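Long-range contacts in erythrocyte membrane protein 1 (Plasmodium falciparum, PDB 6S8T), which probably binds host cell-surface receptors, this chain being the ICAM-1-binding DBLbeta domain of a much longer PfEMP1 adhesin of infected red blood cells: residues Leu370-Ala375 and Phe394-Gln399; Tyr12-Asn17 and Ser412-Ala417. All coordinates share one frame; numbering follows the deposited sequence.

Interaction 1: residues Leu370-Ala375 and Phe394-Gln399; sequences LQAKIA and FFKELQ
The ammonium group of K396 is gripped by two backbone carbonyls, A372 O in the last turn of helix 335-372 and A375 O in the loop that follows. K396 NZ donates to A372 O at 3.0 Å and to A375 O, also at 3.0 Å. It meets both oxygens nearly head-on, with C=O...N angles of 166° and 161°. The K396 chain is almost straight as far as CE. A bend at its last torsion (chi4 -61°) turns NZ to the two oxygens, while K396 CE lies 3.2 Å from A375 O. A372 packs its methyl against helix 388-402. A372 CB is 3.7 Å from F395 CB and 3.8 Å from Q399 NE2. The F395 ring lies further along, edge-to-face with Y365 and Y369. The side chains of Q399 and K373 cross at about a right angle, with Q399 OE1 3.3 Å from K373 CB. Q399 NE2 donates to Y369 O. K373 sends its own NZ away, to D404 (salt bridge) and T406 O. In this largely helical DBL domain, K396 and Q399 thus donate hydrogen bonds to carbonyls in and just after the C-terminal end of a helix. The positive charge of K396 probably also suits the negative end of the helix dipole.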
loop_
_atom_site.group_PDB
_atom_site.type_symbol
_atom_site.label_atom_id
_atom_site.label_comp_id
_atom_site.label_asym_id
_atom_site.label_seq_id
_atom_site.Cartn_x
_atom_site.Cartn_y
_atom_site.Cartn_z
ATOM N N LEU A 370 -11.790 -14.439 -12.044
ATOM C CA LEU A 370 -12.458 -15.552 -12.714
ATOM C C LEU A 370 -12.380 -16.828 -11.886
ATOM O O LEU A 370 -13.344 -17.603 -11.836
ATOM C CB LEU A 370 -11.846 -15.775 -14.096
ATOM C CG LEU A 370 -12.012 -14.652 -15.122
ATOM C CD1 LEU A 370 -11.255 -14.984 -16.396
ATOM C CD2 LEU A 370 -13.481 -14.405 -15.419
ATOM N N GLN A 371 -11.240 -17.071 -11.236
ATOM C CA GLN A 371 -11.102 -18.277 -10.428
ATOM C C GLN A 371 -11.962 -18.217 -9.173
ATOM O O GLN A 371 -12.398 -19.261 -8.675
ATOM C CB GLN A 371 -9.638 -18.500 -10.064
ATOM C CG GLN A 371 -8.767 -18.823 -11.260
ATOM C CD GLN A 371 -7.360 -19.209 -10.868
ATOM O OE1 GLN A 371 -6.511 -19.459 -11.723
ATOM N NE2 GLN A 371 -7.103 -19.262 -9.570
ATOM N N ALA A 372 -12.224 -17.015 -8.658
ATOM C CA ALA A 372 -13.062 -16.882 -7.471
ATOM C C ALA A 372 -14.483 -17.363 -7.739
ATOM O O ALA A 372 -15.060 -18.107 -6.936
ATOM C CB ALA A 372 -13.069 -15.431 -6.991
ATOM N N LYS A 373 -15.069 -16.951 -8.860
ATOM C CA LYS A 373 -16.464 -17.287 -9.114
ATOM C C LYS A 373 -16.654 -18.712 -9.617
ATOM O O LYS A 373 -17.797 -19.117 -9.853
ATOM C CB LYS A 373 -17.077 -16.301 -10.112
ATOM C CG LYS A 373 -16.434 -16.316 -11.476
ATOM C CD LYS A 373 -17.284 -15.567 -12.488
ATOM C CE LYS A 373 -17.478 -14.117 -12.099
ATOM N NZ LYS A 373 -18.219 -13.371 -13.150
ATOM N N ILE A 374 -15.579 -19.480 -9.766
ATOM C CA ILE A 374 -15.645 -20.834 -10.292
ATOM C C ILE A 374 -15.311 -21.873 -9.229
ATOM O O ILE A 374 -15.946 -22.928 -9.169
ATOM C CB ILE A 374 -14.718 -20.977 -11.519
ATOM C CG1 ILE A 374 -15.421 -20.457 -12.773
ATOM C CG2 ILE A 374 -14.263 -22.413 -11.699
ATOM C CD1 ILE A 374 -14.641 -20.686 -14.040
ATOM N N ALA A 375 -14.325 -21.591 -8.377
ATOM C CA ALA A 375 -13.931 -22.518 -7.323
ATOM C C ALA A 375 -15.082 -22.784 -6.361
ATOM O O ALA A 375 -15.476 -21.898 -5.595
ATOM C CB ALA A 375 -12.719 -21.977 -6.562
ATOM N N PHE A 394 -11.893 -12.510 -0.742
ATOM C CA PHE A 394 -12.394 -11.148 -0.903
ATOM C C PHE A 394 -13.264 -11.030 -2.151
ATOM O O PHE A 394 -14.360 -10.461 -2.105
ATOM C CB PHE A 394 -11.220 -10.165 -0.959
ATOM C CG PHE A 394 -11.632 -8.719 -0.958
ATOM C CD1 PHE A 394 -11.865 -8.049 0.233
ATOM C CD2 PHE A 394 -11.768 -8.023 -2.148
ATOM C CE1 PHE A 394 -12.236 -6.716 0.238
ATOM C CE2 PHE A 394 -12.140 -6.691 -2.149
ATOM C CZ PHE A 394 -12.373 -6.036 -0.954
ATOM N N PHE A 395 -12.793 -11.580 -3.276
ATOM C CA PHE A 395 -13.570 -11.536 -4.511
ATOM C C PHE A 395 -14.854 -12.360 -4.412
ATOM O O PHE A 395 -15.862 -12.000 -5.029
ATOM C CB PHE A 395 -12.719 -12.019 -5.687
ATOM C CG PHE A 395 -11.863 -10.948 -6.314
ATOM C CD1 PHE A 395 -12.175 -9.605 -6.161
ATOM C CD2 PHE A 395 -10.749 -11.286 -7.068
ATOM C CE1 PHE A 395 -11.393 -8.619 -6.748
ATOM C CE2 PHE A 395 -9.962 -10.307 -7.657
ATOM C CZ PHE A 395 -10.286 -8.971 -7.496
ATOM N N LYS A 396 -14.847 -13.459 -3.651
ATOM C CA LYS A 396 -16.068 -14.250 -3.494
ATOM C C LYS A 396 -17.143 -13.471 -2.746
ATOM O O LYS A 396 -18.318 -13.495 -3.128
ATOM C CB LYS A 396 -15.771 -15.561 -2.767
ATOM C CG LYS A 396 -15.357 -16.702 -3.672
ATOM C CD LYS A 396 -15.262 -17.999 -2.887
ATOM C CE LYS A 396 -15.248 -19.201 -3.814
ATOM N NZ LYS A 396 -16.503 -19.287 -4.618
ATOM N N GLU A 397 -16.762 -12.781 -1.671
ATOM C CA GLU A 397 -17.730 -11.971 -0.945
ATOM C C GLU A 397 -18.185 -10.774 -1.771
ATOM O O GLU A 397 -19.337 -10.338 -1.648
ATOM C CB GLU A 397 -17.137 -11.523 0.388
ATOM C CG GLU A 397 -16.980 -12.639 1.406
ATOM C CD GLU A 397 -18.293 -13.331 1.715
ATOM O OE1 GLU A 397 -18.558 -14.402 1.128
ATOM O OE2 GLU A 397 -19.067 -12.795 2.534
ATOM N N LEU A 398 -17.309 -10.243 -2.626
ATOM C CA LEU A 398 -17.694 -9.149 -3.512
ATOM C C LEU A 398 -18.698 -9.621 -4.560
ATOM O O LEU A 398 -19.719 -8.963 -4.803
ATOM C CB LEU A 398 -16.446 -8.567 -4.176
ATOM C CG LEU A 398 -16.553 -7.235 -4.915
ATOM C CD1 LEU A 398 -16.996 -6.147 -3.963
ATOM C CD2 LEU A 398 -15.214 -6.879 -5.543
ATOM N N GLN A 399 -18.422 -10.764 -5.193
ATOM C CA GLN A 399 -19.340 -11.320 -6.182
ATOM C C GLN A 399 -20.674 -11.703 -5.558
ATOM O O GLN A 399 -21.718 -11.613 -6.216
ATOM C CB GLN A 399 -18.688 -12.528 -6.863
ATOM C CG GLN A 399 -17.499 -12.158 -7.754
ATOM C CD GLN A 399 -16.510 -13.295 -7.936
ATOM O OE1 GLN A 399 -16.694 -14.386 -7.399
ATOM N NE2 GLN A 399 -15.442 -13.037 -8.684
#

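Interaction 2: residues Tyr12-Asn17 and Ser412-Ala417; sequences YPAIAN and SPYSTA
P413 lies over one face of the Y12 ring, and the Y414 ring comes in beside it. P413 CD sits 3.6 Å from the Y12 centroid and only 8° off the ring normal. This is a CH-pi contact over the ring centre. The edge of Y414 is turned to Y12, with CE2 of Y12 4.1 Å from CE2 of Y414. P13 O also lies at the Y414 edge. S412 OG is in the Y414 ring plane at its edge, and S412 CB is 3.9 Å from Y12 OH. S412 OG accepts a bond from Y414 N at 3.3 Å. This makes an ST turn, which opens the short 3-10 segment 413-415. S415 OG bonds back to S412 O at 3.1 Å. The contact joins the extended N-terminal segment that leads into helix 16-32 to the turn that leads into helix 417-424. I15 is the N-cap residue of helix 16-32. Its CG1 stands between the backbone N and the carbonyl carbon (chi1 60°), and from there I15 CG1 reaches Y414 CZ at 4.0 Å. Y414 OH ends 3.1 Å from I15 N and is hydrogen-bonded to E424. E424 OE2 also accepts from A16 N, in the first turn of helix 16-32.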
loop_
_atom_site.group_PDB
_atom_site.type_symbol
_atom_site.label_atom_id
_atom_site.label_comp_id
_atom_site.label_asym_id
_atom_site.label_seq_id
_atom_site.Cartn_x
_atom_site.Cartn_y
_atom_site.Cartn_z
ATOM N N TYR A 12 -22.937 3.052 -9.936
ATOM C CA TYR A 12 -22.721 1.828 -9.170
ATOM C C TYR A 12 -22.059 2.163 -7.838
ATOM O O TYR A 12 -21.078 2.916 -7.813
ATOM C CB TYR A 12 -21.849 0.859 -9.953
ATOM C CG TYR A 12 -22.124 -0.601 -9.676
ATOM C CD1 TYR A 12 -23.083 -1.294 -10.403
ATOM C CD2 TYR A 12 -21.417 -1.288 -8.699
ATOM C CE1 TYR A 12 -23.336 -2.629 -10.160
ATOM C CE2 TYR A 12 -21.662 -2.621 -8.447
ATOM C CZ TYR A 12 -22.624 -3.289 -9.181
ATOM O OH TYR A 12 -22.869 -4.619 -8.931
ATOM N N PRO A 13 -22.551 1.631 -6.722
ATOM C CA PRO A 13 -21.996 2.017 -5.420
ATOM C C PRO A 13 -20.601 1.445 -5.206
ATOM O O PRO A 13 -20.299 0.321 -5.613
ATOM C CB PRO A 13 -22.998 1.429 -4.420
ATOM C CG PRO A 13 -23.581 0.255 -5.136
ATOM C CD PRO A 13 -23.649 0.656 -6.590
ATOM N N ALA A 14 -19.750 2.242 -4.561
ATOM C CA ALA A 14 -18.416 1.800 -4.174
ATOM C C ALA A 14 -18.510 1.068 -2.842
ATOM O O ALA A 14 -18.952 1.644 -1.843
ATOM C CB ALA A 14 -17.468 2.994 -4.074
ATOM N N ILE A 15 -18.099 -0.199 -2.817
ATOM C CA ILE A 15 -18.414 -1.081 -1.702
ATOM C C ILE A 15 -17.184 -1.700 -1.053
ATOM O O ILE A 15 -17.332 -2.480 -0.108
ATOM C CB ILE A 15 -19.401 -2.184 -2.131
ATOM C CG1 ILE A 15 -18.811 -3.031 -3.258
ATOM C CG2 ILE A 15 -20.711 -1.568 -2.585
ATOM C CD1 ILE A 15 -19.824 -3.956 -3.907
ATOM N N ALA A 16 -15.974 -1.369 -1.512
ATOM C CA ALA A 16 -14.778 -1.975 -0.929
ATOM C C ALA A 16 -14.669 -1.676 0.562
ATOM O O ALA A 16 -14.326 -2.563 1.354
ATOM C CB ALA A 16 -13.524 -1.495 -1.663
ATOM N N ASN A 17 -14.975 -0.441 0.971
ATOM C CA ASN A 17 -14.831 -0.080 2.379
ATOM C C ASN A 17 -15.839 -0.818 3.252
ATOM O O ASN A 17 -15.510 -1.238 4.367
ATOM C CB ASN A 17 -14.976 1.429 2.563
ATOM C CG ASN A 17 -14.632 1.876 3.974
ATOM O OD1 ASN A 17 -13.466 2.109 4.296
ATOM N ND2 ASN A 17 -15.647 1.994 4.824
ATOM N N SER A 412 -21.326 -5.765 -13.532
ATOM C CA SER A 412 -20.581 -5.196 -12.426
ATOM C C SER A 412 -19.253 -4.639 -12.918
ATOM O O SER A 412 -18.536 -5.323 -13.663
ATOM C CB SER A 412 -20.327 -6.247 -11.337
ATOM O OG SER A 412 -19.452 -5.745 -10.340
ATOM N N PRO A 413 -18.884 -3.416 -12.527
ATOM C CA PRO A 413 -17.567 -2.889 -12.920
ATOM C C PRO A 413 -16.403 -3.585 -12.238
ATOM O O PRO A 413 -15.273 -3.475 -12.725
ATOM C CB PRO A 413 -17.645 -1.412 -12.515
ATOM C CG PRO A 413 -18.641 -1.390 -11.401
ATOM C CD PRO A 413 -19.666 -2.437 -11.753
ATOM N N TYR A 414 -16.634 -4.299 -11.134
ATOM C CA TYR A 414 -15.537 -4.939 -10.412
ATOM C C TYR A 414 -14.964 -6.156 -11.127
ATOM O O TYR A 414 -14.042 -6.782 -10.592
ATOM C CB TYR A 414 -15.996 -5.338 -9.007
ATOM C CG TYR A 414 -16.252 -4.153 -8.104
ATOM C CD1 TYR A 414 -15.210 -3.541 -7.424
ATOM C CD2 TYR A 414 -17.532 -3.645 -7.935
ATOM C CE1 TYR A 414 -15.430 -2.454 -6.601
ATOM C CE2 TYR A 414 -17.764 -2.557 -7.107
ATOM C CZ TYR A 414 -16.702 -1.967 -6.446
ATOM O OH TYR A 414 -16.915 -0.887 -5.623
ATOM N N SER A 415 -15.462 -6.510 -12.312
ATOM C CA SER A 415 -14.927 -7.665 -13.019
ATOM C C SER A 415 -13.625 -7.370 -13.756
ATOM O O SER A 415 -13.026 -8.300 -14.308
ATOM C CB SER A 415 -15.968 -8.210 -14.002
ATOM O OG SER A 415 -16.377 -7.211 -14.919
ATOM N N THR A 416 -13.174 -6.113 -13.784
ATOM C CA THR A 416 -11.894 -5.745 -14.380
ATOM C C THR A 416 -11.163 -4.773 -13.462
ATOM O O THR A 416 -11.775 -4.049 -12.673
ATOM C CB THR A 416 -12.047 -5.098 -15.770
ATOM O OG1 THR A 416 -12.690 -3.823 -15.644
ATOM C CG2 THR A 416 -12.853 -5.986 -16.714
ATOM N N ALA A 417 -9.832 -4.762 -13.580
ATOM C CA ALA A 417 -9.024 -3.854 -12.771
ATOM C C ALA A 417 -9.352 -2.398 -13.084
ATOM O O ALA A 417 -9.424 -1.561 -12.175
ATOM C CB ALA A 417 -7.538 -4.133 -12.995
#

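Overall arrangement
Interactions 1 and 2 are neighbours, their centres about 13 Å apart, and both are largely buried. Interaction 1 is nested within the chain loop that interaction 2 closes. Helix 388-402 connects them directly: L398 CD1 touches I15 CD1 at 3.6 Å, and L398 CD2 touches Y414 CD1 at 3.8 Å. Helix 335-372 serves both, since Y365 meets F395 edge-to-face and its OH hydrogen-bonds to Y414 O. Their chemistry differs. Interaction 1 joins the end of one helix and the loop after it to helix 388-402, with lysine-to-carbonyl bonds beside a small apolar patch. Interaction 2 joins the lead-in to helix 16-32 to the short 3-10 turn before helix 417-424 by proline-aromatic and tyrosine packing, and several of its polar ties run to helix 417-424.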